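Local coordinates for 7beta-hydroxysteroid dehydrogenase (Collinsella aerofaciens ATCC 25986, PDB 5GT9), which catalyses the NADPH-dependent reduction of the 7-oxo group of 7-oxolithocholate to give the bile acid ursodeoxycholate, at residues A137-S142 with E182-G187; T188-S193 with A206-A211; G15-V20 with G39-K44. One frame throughout, in Å; residues are numbered along the deposited sequence.

All three contacts belong to one Rossmann-type short-chain dehydrogenase subunit and touch the same NADP. Along the chain interaction 3 comes first, at the ends of strands 10-14 and 34-39; interaction 1 follows, pairing strands 136-143 and 179-186 in the other half of the seven-stranded parallel sheet; interaction 2 continues directly from strand 179-186. Their centres stand about 18 to 19 Å apart. Interaction 3 holds the 2'-phosphate and part of the diphosphate, interaction 1 lies at the nicotinamide end, and interaction 2 binds the carboxamide and the other phosphate. Val-20 of interaction 3 touches both of the others, its CG2 lying 3.5 Å from Leu-186 CD1 and 4.0 Å from Thr-189 CG2.

Interaction 1: A137-S142 with E182-G187. With NAP (NADP nicotinamide-adenine-dinucleotide phosphate), chain D.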
loop_
_atom_site.group_PDB
_atom_site.type_symbol
_atom_site.label_atom_id
_atom_site.label_comp_id
_atom_site.label_asym_id
_atom_site.label_seq_id
_atom_site.Cartn_x
_atom_site.Cartn_y
_atom_site.Cartn_z
ATOM N N ALA B 137 3.763 -4.933 29.336
ATOM C CA ALA B 137 3.385 -5.009 27.962
ATOM C C ALA B 137 4.474 -4.507 26.992
ATOM O O ALA B 137 5.224 -3.647 27.326
ATOM C CB ALA B 137 2.105 -4.226 27.761
ATOM N N VAL B 138 4.569 -5.161 25.842
ATOM C CA VAL B 138 5.428 -4.753 24.779
ATOM C C VAL B 138 4.655 -4.664 23.456
ATOM O O VAL B 138 3.980 -5.599 23.105
ATOM C CB VAL B 138 6.599 -5.704 24.619
ATOM C CG1 VAL B 138 7.515 -5.181 23.540
ATOM C CG2 VAL B 138 7.389 -5.883 25.917
ATOM N N ILE B 139 4.772 -3.545 22.736
ATOM C CA ILE B 139 4.272 -3.450 21.360
ATOM C C ILE B 139 5.471 -2.916 20.530
ATOM O O ILE B 139 5.921 -1.781 20.725
ATOM C CB ILE B 139 3.107 -2.486 21.169
ATOM C CG1 ILE B 139 1.920 -2.866 22.031
ATOM C CG2 ILE B 139 2.723 -2.381 19.700
ATOM C CD1 ILE B 139 0.804 -1.853 22.110
ATOM N N ASN B 140 6.022 -3.800 19.721
ATOM C CA ASN B 140 7.099 -3.416 18.782
ATOM C C ASN B 140 6.535 -3.071 17.430
ATOM O O ASN B 140 5.512 -3.637 17.050
ATOM C CB ASN B 140 8.136 -4.568 18.719
ATOM C CG ASN B 140 8.867 -4.739 20.059
ATOM O OD1 ASN B 140 9.144 -3.741 20.765
ATOM N ND2 ASN B 140 9.149 -5.971 20.446
ATOM N N VAL B 141 7.243 -2.237 16.683
ATOM C CA VAL B 141 6.787 -1.742 15.401
ATOM C C VAL B 141 7.567 -2.462 14.290
ATOM O O VAL B 141 8.807 -2.453 14.285
ATOM C CB VAL B 141 6.965 -0.273 15.271
ATOM C CG1 VAL B 141 6.392 0.170 13.932
ATOM C CG2 VAL B 141 6.187 0.448 16.392
ATOM N N SER B 142 6.865 -3.077 13.364
ATOM C CA SER B 142 7.509 -3.634 12.173
ATOM C C SER B 142 6.973 -2.839 10.937
ATOM O O SER B 142 6.273 -1.840 11.057
ATOM C CB SER B 142 7.280 -5.111 12.040
ATOM O OG SER B 142 8.114 -5.681 11.001
ATOM N N GLU B 182 2.739 -7.734 21.565
ATOM C CA GLU B 182 2.171 -7.612 20.232
ATOM C C GLU B 182 3.216 -6.963 19.309
ATOM O O GLU B 182 4.011 -6.143 19.756
ATOM C CB GLU B 182 0.953 -6.689 20.246
ATOM C CG GLU B 182 0.208 -6.587 18.935
ATOM C CD GLU B 182 -0.768 -5.447 18.937
ATOM O OE1 GLU B 182 -1.455 -5.218 19.976
ATOM O OE2 GLU B 182 -0.803 -4.710 17.910
ATOM N N VAL B 183 3.162 -7.339 18.041
ATOM C CA VAL B 183 3.889 -6.580 16.999
ATOM C C VAL B 183 2.831 -5.985 16.123
ATOM O O VAL B 183 1.892 -6.693 15.707
ATOM C CB VAL B 183 4.923 -7.458 16.220
ATOM C CG1 VAL B 183 4.389 -8.796 15.744
ATOM C CG2 VAL B 183 5.523 -6.675 15.061
ATOM N N ILE B 184 3.015 -4.721 15.808
ATOM C CA ILE B 184 2.136 -4.040 14.824
ATOM C C ILE B 184 2.984 -3.591 13.650
ATOM O O ILE B 184 4.057 -2.946 13.823
ATOM C CB ILE B 184 1.356 -2.847 15.443
ATOM C CG1 ILE B 184 0.308 -2.360 14.376
ATOM C CG2 ILE B 184 2.278 -1.755 15.906
ATOM C CD1 ILE B 184 -0.988 -1.881 14.931
ATOM N N THR B 185 2.545 -4.027 12.460
ATOM C CA THR B 185 3.293 -3.899 11.204
ATOM C C THR B 185 2.657 -2.735 10.442
ATOM O O THR B 185 1.465 -2.774 10.159
ATOM C CB THR B 185 3.199 -5.189 10.395
ATOM O OG1 THR B 185 3.916 -6.221 11.108
ATOM C CG2 THR B 185 3.793 -5.017 9.021
ATOM N N LEU B 186 3.422 -1.645 10.280
ATOM C CA LEU B 186 2.944 -0.484 9.565
ATOM C C LEU B 186 3.235 -0.507 8.063
ATOM O O LEU B 186 4.237 -1.022 7.616
ATOM C CB LEU B 186 3.595 0.777 10.182
ATOM C CG LEU B 186 3.384 0.997 11.676
ATOM C CD1 LEU B 186 3.765 2.418 12.084
ATOM C CD2 LEU B 186 2.061 0.612 12.215
ATOM N N GLY B 187 2.320 0.098 7.315
ATOM C CA GLY B 187 2.602 0.565 5.993
ATOM C C GLY B 187 2.830 2.051 6.048
ATOM O O GLY B 187 3.166 2.625 7.090
HETATM P PA NAP D . 9.240 8.038 13.353
HETATM O O1A NAP D . 7.843 7.575 13.684
HETATM O O2A NAP D . 9.487 9.516 13.325
HETATM O O5B NAP D . 10.270 7.435 14.431
HETATM C C5B NAP D . 10.185 7.864 15.773
HETATM C C4B NAP D . 11.516 8.425 16.262
HETATM O O4B NAP D . 12.497 7.438 16.503
HETATM C C3B NAP D . 12.131 9.388 15.281
HETATM O O3B NAP D . 11.433 10.614 15.296
HETATM C C2B NAP D . 13.564 9.429 15.742
HETATM O O2B NAP D . 13.779 10.682 16.452
HETATM C C1B NAP D . 13.696 8.151 16.583
HETATM N N9A NAP D . 14.887 7.478 16.108
HETATM C C8A NAP D . 15.222 7.145 14.811
HETATM N N7A NAP D . 16.440 6.606 14.791
HETATM C C5A NAP D . 16.910 6.565 16.033
HETATM C C6A NAP D . 18.142 6.196 16.648
HETATM N N6A NAP D . 19.177 5.625 15.928
HETATM N N1A NAP D . 18.192 6.300 17.971
HETATM C C2A NAP D . 17.197 6.825 18.737
HETATM N N3A NAP D . 16.054 7.214 18.225
HETATM C C4A NAP D . 15.868 7.121 16.899
HETATM O O3 NAP D . 10.003 7.384 12.088
HETATM P PN NAP D . 9.498 6.400 10.934
HETATM O O1N NAP D . 10.635 6.325 9.905
HETATM O O2N NAP D . 8.106 6.852 10.552
HETATM O O5D NAP D . 9.551 4.968 11.658
HETATM C C5D NAP D . 8.720 4.682 12.785
HETATM C C4D NAP D . 8.416 3.179 12.741
HETATM O O4D NAP D . 7.339 2.947 11.820
HETATM C C3D NAP D . 9.572 2.312 12.293
HETATM O O3D NAP D . 9.675 1.157 13.102
HETATM C C2D NAP D . 9.250 1.974 10.860
HETATM O O2D NAP D . 9.856 0.784 10.373
HETATM C C1D NAP D . 7.717 1.951 10.871
HETATM N N1N NAP D . 7.186 2.242 9.522
HETATM C C2N NAP D . 6.939 3.535 9.179
HETATM C C3N NAP D . 6.483 3.838 7.910
HETATM C C7N NAP D . 6.163 5.227 7.487
HETATM O O7N NAP D . 5.548 5.315 6.447
HETATM N N7N NAP D . 6.428 6.318 8.277
HETATM C C4N NAP D . 6.234 2.801 7.025
HETATM C C5N NAP D . 6.415 1.484 7.415
HETATM C C6N NAP D . 6.952 1.234 8.684
HETATM P P2B NAP D . 15.306 11.241 16.709
HETATM O O1X NAP D . 15.153 12.467 17.619
HETATM O O2X NAP D . 16.143 10.233 17.325
HETATM O O3X NAP D . 15.744 11.719 15.330
#
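Ile-139 to Ser-142 pair in parallel with Glu-182 to Thr-185 as neighbouring strands, fifth and sixth across the seven-stranded parallel Rossmann sheet, which is flanked by helices on both faces. Five backbone hydrogen bonds alternate between the strands. Those received by Val-138 O and Asn-140 O meet the carbonyl almost head-on; toward the cofactor end the geometry bends, and Leu-186 N, 3.0 Å from Ser-142 O, sits 49° out of that carbonyl's plane. Between these bonds, CA-H...O contacts add to the pairing, the shortest from Ile-139 CA to Glu-182 O at 3.1 Å.

Apolar side chains meet on the face of Ile-139 and Ile-184, which lie side by side with their CG2 methyls 3.9 Å apart, Ile-139 packing on Phe-222 and Ile-184 on Ala-221 of helix 214-224. On the other face Ser-142 CB rests 3.8 Å from Val-183 CG2, the branch anti to the backbone N (chi1 to CG1 47°).

Polar groups turn to outside partners: Asn-140 binds Thr-167 through ND2 and Tyr-90 N through OD1, while Ser-142 OG bonds to Lys-160 O. Lys-160 NZ, in the residue thought to lower the pKa of the active-site tyrosine, bonds to Val-141 O as well as to NADP.

At the cofactor end, Val-141 CG1 packs 3.8 Å from Leu-186 CG and also touches the nicotinamide ribose, and Gly-187 O approaches C4N of NADP, the carbon that accepts or delivers the hydride, to 3.1 Å.

Interaction 2: T188-S193 with A206-A211; sequences TTLTPS and AVMKIA. With NAP (NADP nicotinamide-adenine-dinucleotide phosphate), chain D.
Leu-190 and Ala-211 form the close part of this contact, with Leu-190 CD2 lying 3.7 Å from Ala-211 CB. The same CD2 methyl meets Met-208 CE at 3.6 Å, the two side chains crossing at about a right angle; the methionine leaves its helix pointing away, and bends at chi2 and chi3 bring its methyl back to the leucine. Beside them Thr-188 CG2 touches Ala-211 CB at 3.9 Å. No hydrogen bond joins the two segments directly. The packing is looser toward Val-207, whose CG1 stays 4.4 Å from Thr-188 CG2, while the exposed Lys-209 forms a salt bridge with Glu-215 of the second subunit.

The loop's other side holds the cofactor, as in other SDR enzymes. Thr-189 N donates to the carboxamide O7N of NADP at 2.9 Å, and Thr-189 O accepts a weak bond from N7N. At the N-cap of helix 192-195, Thr-191 OG1 is set between its backbone N and carbonyl carbon (chi1 64°) and donates to phosphate oxygen O2N at 2.7 Å. A valine here, with no hydroxyl, is likely to leave O2N without this donor and the nicotinamide-side phosphate less firmly held.

The loop leads from strand 179-186 into helix 192-195, and the backbones of Thr-188 and Leu-190 bond to Leu-212, between helices 202-208 and 214-224.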
loop_
_atom_site.group_PDB
_atom_site.type_symbol
_atom_site.label_atom_id
_atom_site.label_comp_id
_atom_site.label_asym_id
_atom_site.label_seq_id
_atom_site.Cartn_x
_atom_site.Cartn_y
_atom_site.Cartn_z
ATOM N N THR B 188 2.594 2.692 4.908
ATOM C CA THR B 188 2.761 4.145 4.834
ATOM C C THR B 188 1.973 4.907 5.882
ATOM O O THR B 188 0.749 4.846 5.941
ATOM C CB THR B 188 2.340 4.625 3.411
ATOM O OG1 THR B 188 3.022 3.813 2.473
ATOM C CG2 THR B 188 2.779 6.043 3.186
ATOM N N THR B 189 2.708 5.737 6.619
ATOM C CA THR B 189 2.206 6.403 7.797
ATOM C C THR B 189 2.745 7.839 7.804
ATOM O O THR B 189 3.898 8.049 7.433
ATOM C CB THR B 189 2.734 5.684 9.057
ATOM O OG1 THR B 189 2.317 4.319 8.987
ATOM C CG2 THR B 189 2.146 6.301 10.324
ATOM N N LEU B 190 1.900 8.784 8.186
ATOM C CA LEU B 190 2.255 10.231 8.104
ATOM C C LEU B 190 3.240 10.644 9.198
ATOM O O LEU B 190 2.830 11.171 10.223
ATOM C CB LEU B 190 1.003 11.109 8.252
ATOM C CG LEU B 190 -0.104 10.948 7.203
ATOM C CD1 LEU B 190 -1.368 11.695 7.583
ATOM C CD2 LEU B 190 0.389 11.396 5.837
ATOM N N THR B 191 4.497 10.367 8.993
ATOM C CA THR B 191 5.554 10.810 9.913
ATOM C C THR B 191 6.457 11.727 9.060
ATOM O O THR B 191 6.335 11.747 7.845
ATOM C CB THR B 191 6.371 9.645 10.436
ATOM O OG1 THR B 191 7.073 9.011 9.367
ATOM C CG2 THR B 191 5.448 8.558 11.122
ATOM N N PRO B 192 7.346 12.481 9.700
ATOM C CA PRO B 192 8.293 13.305 8.917
ATOM C C PRO B 192 9.058 12.504 7.883
ATOM O O PRO B 192 9.269 12.997 6.758
ATOM C CB PRO B 192 9.215 13.851 10.006
ATOM C CG PRO B 192 8.342 13.966 11.190
ATOM C CD PRO B 192 7.425 12.776 11.147
ATOM N N SER B 193 9.514 11.305 8.244
ATOM C CA SER B 193 10.222 10.450 7.259
ATOM C C SER B 193 9.423 10.268 5.974
ATOM O O SER B 193 9.975 10.383 4.870
ATOM C CB SER B 193 10.522 9.072 7.835
ATOM O OG SER B 193 11.459 9.146 8.884
ATOM N N ALA B 206 -1.951 13.148 -2.956
ATOM C CA ALA B 206 -2.628 11.865 -3.185
ATOM C C ALA B 206 -2.193 10.777 -2.196
ATOM O O ALA B 206 -2.988 9.926 -1.763
ATOM C CB ALA B 206 -2.379 11.403 -4.613
ATOM N N VAL B 207 -0.915 10.829 -1.859
ATOM C CA VAL B 207 -0.324 9.898 -0.877
ATOM C C VAL B 207 -0.853 10.234 0.520
ATOM O O VAL B 207 -1.272 9.359 1.227
ATOM C CB VAL B 207 1.211 9.939 -0.925
ATOM C CG1 VAL B 207 1.824 9.078 0.186
ATOM C CG2 VAL B 207 1.755 9.489 -2.293
ATOM N N MET B 208 -0.886 11.522 0.890
ATOM C CA MET B 208 -1.445 11.919 2.210
ATOM C C MET B 208 -2.794 11.231 2.479
ATOM O O MET B 208 -3.111 10.855 3.617
ATOM C CB MET B 208 -1.662 13.414 2.309
ATOM C CG MET B 208 -0.505 14.316 1.906
ATOM S SD MET B 208 0.615 14.790 3.215
ATOM C CE MET B 208 -0.410 14.655 4.670
ATOM N N LYS B 209 -3.588 11.067 1.423
ATOM C CA LYS B 209 -4.940 10.554 1.561
ATOM C C LYS B 209 -5.000 9.054 1.729
ATOM O O LYS B 209 -5.998 8.531 2.175
ATOM C CB LYS B 209 -5.791 10.971 0.355
ATOM C CG LYS B 209 -6.623 12.203 0.645
ATOM C CD LYS B 209 -7.700 12.376 -0.413
ATOM C CE LYS B 209 -7.096 12.837 -1.717
ATOM N NZ LYS B 209 -8.214 13.159 -2.627
ATOM N N ILE B 210 -3.960 8.339 1.353
ATOM C CA ILE B 210 -3.997 6.919 1.524
ATOM C C ILE B 210 -3.077 6.430 2.649
ATOM O O ILE B 210 -3.040 5.235 2.924
ATOM C CB ILE B 210 -3.748 6.175 0.190
ATOM C CG1 ILE B 210 -2.385 6.517 -0.416
ATOM C CG2 ILE B 210 -4.875 6.529 -0.784
ATOM C CD1 ILE B 210 -2.167 5.919 -1.809
ATOM N N ALA B 211 -2.354 7.347 3.288
ATOM C CA ALA B 211 -1.470 6.966 4.402
ATOM C C ALA B 211 -2.262 6.928 5.685
ATOM O O ALA B 211 -3.214 7.669 5.849
ATOM C CB ALA B 211 -0.315 7.960 4.537
HETATM P PA NAP D . 9.240 8.038 13.353
HETATM O O1A NAP D . 7.843 7.575 13.684
HETATM O O2A NAP D . 9.487 9.516 13.325
HETATM O O5B NAP D . 10.270 7.435 14.431
HETATM C C5B NAP D . 10.185 7.864 15.773
HETATM C C4B NAP D . 11.516 8.425 16.262
HETATM O O4B NAP D . 12.497 7.438 16.503
HETATM C C3B NAP D . 12.131 9.388 15.281
HETATM O O3B NAP D . 11.433 10.614 15.296
HETATM C C2B NAP D . 13.564 9.429 15.742
HETATM O O2B NAP D . 13.779 10.682 16.452
HETATM C C1B NAP D . 13.696 8.151 16.583
HETATM N N9A NAP D . 14.887 7.478 16.108
HETATM C C8A NAP D . 15.222 7.145 14.811
HETATM N N7A NAP D . 16.440 6.606 14.791
HETATM C C5A NAP D . 16.910 6.565 16.033
HETATM C C6A NAP D . 18.142 6.196 16.648
HETATM N N6A NAP D . 19.177 5.625 15.928
HETATM N N1A NAP D . 18.192 6.300 17.971
HETATM C C2A NAP D . 17.197 6.825 18.737
HETATM N N3A NAP D . 16.054 7.214 18.225
HETATM C C4A NAP D . 15.868 7.121 16.899
HETATM O O3 NAP D . 10.003 7.384 12.088
HETATM P PN NAP D . 9.498 6.400 10.934
HETATM O O1N NAP D . 10.635 6.325 9.905
HETATM O O2N NAP D . 8.106 6.852 10.552
HETATM O O5D NAP D . 9.551 4.968 11.658
HETATM C C5D NAP D . 8.720 4.682 12.785
HETATM C C4D NAP D . 8.416 3.179 12.741
HETATM O O4D NAP D . 7.339 2.947 11.820
HETATM C C3D NAP D . 9.572 2.312 12.293
HETATM O O3D NAP D . 9.675 1.157 13.102
HETATM C C2D NAP D . 9.250 1.974 10.860
HETATM O O2D NAP D . 9.856 0.784 10.373
HETATM C C1D NAP D . 7.717 1.951 10.871
HETATM N N1N NAP D . 7.186 2.242 9.522
HETATM C C2N NAP D . 6.939 3.535 9.179
HETATM C C3N NAP D . 6.483 3.838 7.910
HETATM C C7N NAP D . 6.163 5.227 7.487
HETATM O O7N NAP D . 5.548 5.315 6.447
HETATM N N7N NAP D . 6.428 6.318 8.277
HETATM C C4N NAP D . 6.234 2.801 7.025
HETATM C C5N NAP D . 6.415 1.484 7.415
HETATM C C6N NAP D . 6.952 1.234 8.684
HETATM P P2B NAP D . 15.306 11.241 16.709
HETATM O O1X NAP D . 15.153 12.467 17.619
HETATM O O2X NAP D . 16.143 10.233 17.325
HETATM O O3X NAP D . 15.744 11.719 15.330
#

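Interaction 3: G15-V20 with G39-K44; sequences GATEGV and GRREEK. With NAP (NADP nicotinamide-adenine-dinucleotide phosphate), chain D.
Glu-18 and Arg-41 meet beside the adenosine 2'-phosphate of NADP, where the glycine-rich loop of the Rossmann fold approaches the end of strand 34-39. Glu-18, Arg-41 and Lys-44 form a salt-bridge network. Arg-41 NH1 and NH2 both grip Glu-18 OE1, NH2 at 2.9 Å, from one face of the carboxylate, whose plane stands 80° from the guanidinium; the bond from Lys-44 NZ to OE2 is weak.

This network holds Arg-41 where its NE points almost straight at phosphate oxygen O1X (2.8 Å, 175°), which also receives Arg-41 N. Thr-17 OG1 donates to NADP O1X at 2.7 Å. Arg-40 serves the other oxygens: its N and NE donate to O2X and its NH2 to O3X, while adenine N7A lies over one guanidinium face. The ring of donors matches the preference for NADP, since NAD lacks this phosphate. At the start of helix 19-30, Val-20 N donates to diphosphate oxygen O1A at 2.7 Å.

Farther out, a side chain on Gly-39 would run into Thr-17 OG1, and one on Gly-15 into the adenosine ribose. A chi1 of -47° sets Thr-17 OG1 beside the backbone N, which puts CG2 anti to that N, where Thr-17 CG2 packs 3.6 Å from Lys-44 CB on helix 42-56.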
loop_
_atom_site.group_PDB
_atom_site.type_symbol
_atom_site.label_atom_id
_atom_site.label_comp_id
_atom_site.label_asym_id
_atom_site.label_seq_id
_atom_site.Cartn_x
_atom_site.Cartn_y
_atom_site.Cartn_z
ATOM N N GLY B 15 12.575 5.556 20.674
ATOM C CA GLY B 15 12.503 6.343 19.413
ATOM C C GLY B 15 11.287 7.160 19.480
ATOM O O GLY B 15 10.258 6.827 18.883
ATOM N N ALA B 16 11.373 8.267 20.224
ATOM C CA ALA B 16 10.158 8.869 20.742
ATOM C C ALA B 16 9.791 10.216 20.162
ATOM O O ALA B 16 8.688 10.742 20.450
ATOM C CB ALA B 16 10.292 8.980 22.235
ATOM N N THR B 17 10.688 10.818 19.368
ATOM C CA THR B 17 10.676 12.284 19.209
ATOM C C THR B 17 9.505 12.785 18.387
ATOM O O THR B 17 8.908 13.783 18.698
ATOM C CB THR B 17 12.006 12.768 18.611
ATOM O OG1 THR B 17 13.083 12.137 19.337
ATOM C CG2 THR B 17 12.139 14.316 18.716
ATOM N N GLU B 18 9.190 12.051 17.320
ATOM C CA GLU B 18 8.229 12.501 16.341
ATOM C C GLU B 18 7.505 11.249 15.850
ATOM O O GLU B 18 7.745 10.124 16.317
ATOM C CB GLU B 18 8.892 13.188 15.123
ATOM C CG GLU B 18 9.262 14.652 15.337
ATOM C CD GLU B 18 9.915 15.346 14.119
ATOM O OE1 GLU B 18 10.805 14.767 13.442
ATOM O OE2 GLU B 18 9.535 16.508 13.836
ATOM N N GLY B 19 6.500 11.510 15.029
ATOM C CA GLY B 19 5.848 10.454 14.248
ATOM C C GLY B 19 5.186 9.390 15.126
ATOM O O GLY B 19 4.402 9.735 16.000
ATOM N N VAL B 20 5.448 8.120 14.820
ATOM C CA VAL B 20 4.845 6.978 15.558
ATOM C C VAL B 20 5.333 6.974 16.988
ATOM O O VAL B 20 4.544 6.714 17.927
ATOM C CB VAL B 20 5.189 5.628 14.842
ATOM C CG1 VAL B 20 4.662 4.446 15.658
ATOM C CG2 VAL B 20 4.612 5.533 13.444
ATOM N N GLY B 39 15.446 9.148 22.391
ATOM C CA GLY B 39 15.705 9.602 21.041
ATOM C C GLY B 39 16.990 10.384 20.963
ATOM O O GLY B 39 17.686 10.569 21.951
ATOM N N ARG B 40 17.352 10.746 19.741
ATOM C CA ARG B 40 18.577 11.494 19.534
ATOM C C ARG B 40 18.436 13.015 19.746
ATOM O O ARG B 40 19.429 13.644 20.140
ATOM C CB ARG B 40 19.132 11.217 18.137
ATOM C CG ARG B 40 19.552 9.781 17.912
ATOM C CD ARG B 40 19.725 9.455 16.425
ATOM N NE ARG B 40 18.503 9.699 15.669
ATOM C CZ ARG B 40 18.344 9.572 14.350
ATOM N NH1 ARG B 40 19.347 9.188 13.575
ATOM N NH2 ARG B 40 17.184 9.857 13.803
ATOM N N ARG B 41 17.278 13.612 19.405
ATOM C CA ARG B 41 17.095 15.078 19.512
ATOM C C ARG B 41 16.644 15.516 20.880
ATOM O O ARG B 41 15.461 15.708 21.097
ATOM C CB ARG B 41 16.144 15.604 18.430
ATOM C CG ARG B 41 16.750 15.476 17.036
ATOM C CD ARG B 41 15.713 15.760 15.941
ATOM N NE ARG B 41 14.763 14.654 15.907
ATOM C CZ ARG B 41 13.732 14.551 15.095
ATOM N NH1 ARG B 41 12.941 13.489 15.187
ATOM N NH2 ARG B 41 13.477 15.482 14.185
ATOM N N GLU B 42 17.620 15.690 21.788
ATOM C CA GLU B 42 17.335 15.917 23.217
ATOM C C GLU B 42 16.461 17.154 23.458
ATOM O O GLU B 42 15.525 17.091 24.246
ATOM C CB GLU B 42 18.623 15.990 24.041
ATOM C CG GLU B 42 18.377 15.921 25.546
ATOM C CD GLU B 42 19.638 16.083 26.421
ATOM O OE1 GLU B 42 20.746 15.969 25.916
ATOM O OE2 GLU B 42 19.508 16.370 27.641
ATOM N N GLU B 43 16.752 18.256 22.785
ATOM C CA GLU B 43 15.945 19.473 22.937
ATOM C C GLU B 43 14.497 19.242 22.514
ATOM O O GLU B 43 13.578 19.549 23.247
ATOM C CB GLU B 43 16.498 20.640 22.122
ATOM C CG GLU B 43 15.907 21.959 22.562
ATOM C CD GLU B 43 15.565 22.890 21.407
ATOM O OE1 GLU B 43 16.230 23.944 21.295
ATOM O OE2 GLU B 43 14.626 22.577 20.622
ATOM N N LYS B 44 14.311 18.627 21.347
ATOM C CA LYS B 44 12.986 18.340 20.876
ATOM C C LYS B 44 12.244 17.399 21.855
ATOM O O LYS B 44 11.038 17.556 22.082
ATOM C CB LYS B 44 13.121 17.726 19.477
ATOM C CG LYS B 44 11.996 17.985 18.552
ATOM C CD LYS B 44 12.510 18.183 17.136
ATOM C CE LYS B 44 11.363 18.397 16.172
ATOM N NZ LYS B 44 10.181 17.564 16.505
HETATM P PA NAP D . 9.240 8.038 13.353
HETATM O O1A NAP D . 7.843 7.575 13.684
HETATM O O2A NAP D . 9.487 9.516 13.325
HETATM O O5B NAP D . 10.270 7.435 14.431
HETATM C C5B NAP D . 10.185 7.864 15.773
HETATM C C4B NAP D . 11.516 8.425 16.262
HETATM O O4B NAP D . 12.497 7.438 16.503
HETATM C C3B NAP D . 12.131 9.388 15.281
HETATM O O3B NAP D . 11.433 10.614 15.296
HETATM C C2B NAP D . 13.564 9.429 15.742
HETATM O O2B NAP D . 13.779 10.682 16.452
HETATM C C1B NAP D . 13.696 8.151 16.583
HETATM N N9A NAP D . 14.887 7.478 16.108
HETATM C C8A NAP D . 15.222 7.145 14.811
HETATM N N7A NAP D . 16.440 6.606 14.791
HETATM C C5A NAP D . 16.910 6.565 16.033
HETATM C C6A NAP D . 18.142 6.196 16.648
HETATM N N6A NAP D . 19.177 5.625 15.928
HETATM N N1A NAP D . 18.192 6.300 17.971
HETATM C C2A NAP D . 17.197 6.825 18.737
HETATM N N3A NAP D . 16.054 7.214 18.225
HETATM C C4A NAP D . 15.868 7.121 16.899
HETATM O O3 NAP D . 10.003 7.384 12.088
HETATM P PN NAP D . 9.498 6.400 10.934
HETATM O O1N NAP D . 10.635 6.325 9.905
HETATM O O2N NAP D . 8.106 6.852 10.552
HETATM O O5D NAP D . 9.551 4.968 11.658
HETATM C C5D NAP D . 8.720 4.682 12.785
HETATM C C4D NAP D . 8.416 3.179 12.741
HETATM O O4D NAP D . 7.339 2.947 11.820
HETATM C C3D NAP D . 9.572 2.312 12.293
HETATM O O3D NAP D . 9.675 1.157 13.102
HETATM C C2D NAP D . 9.250 1.974 10.860
HETATM O O2D NAP D . 9.856 0.784 10.373
HETATM C C1D NAP D . 7.717 1.951 10.871
HETATM N N1N NAP D . 7.186 2.242 9.522
HETATM C C2N NAP D . 6.939 3.535 9.179
HETATM C C3N NAP D . 6.483 3.838 7.910
HETATM C C7N NAP D . 6.163 5.227 7.487
HETATM O O7N NAP D . 5.548 5.315 6.447
HETATM N N7N NAP D . 6.428 6.318 8.277
HETATM C C4N NAP D . 6.234 2.801 7.025
HETATM C C5N NAP D . 6.415 1.484 7.415
HETATM C C6N NAP D . 6.952 1.234 8.684
HETATM P P2B NAP D . 15.306 11.241 16.709
HETATM O O1X NAP D . 15.153 12.467 17.619
HETATM O O2X NAP D . 16.143 10.233 17.325
HETATM O O3X NAP D . 15.744 11.719 15.330
#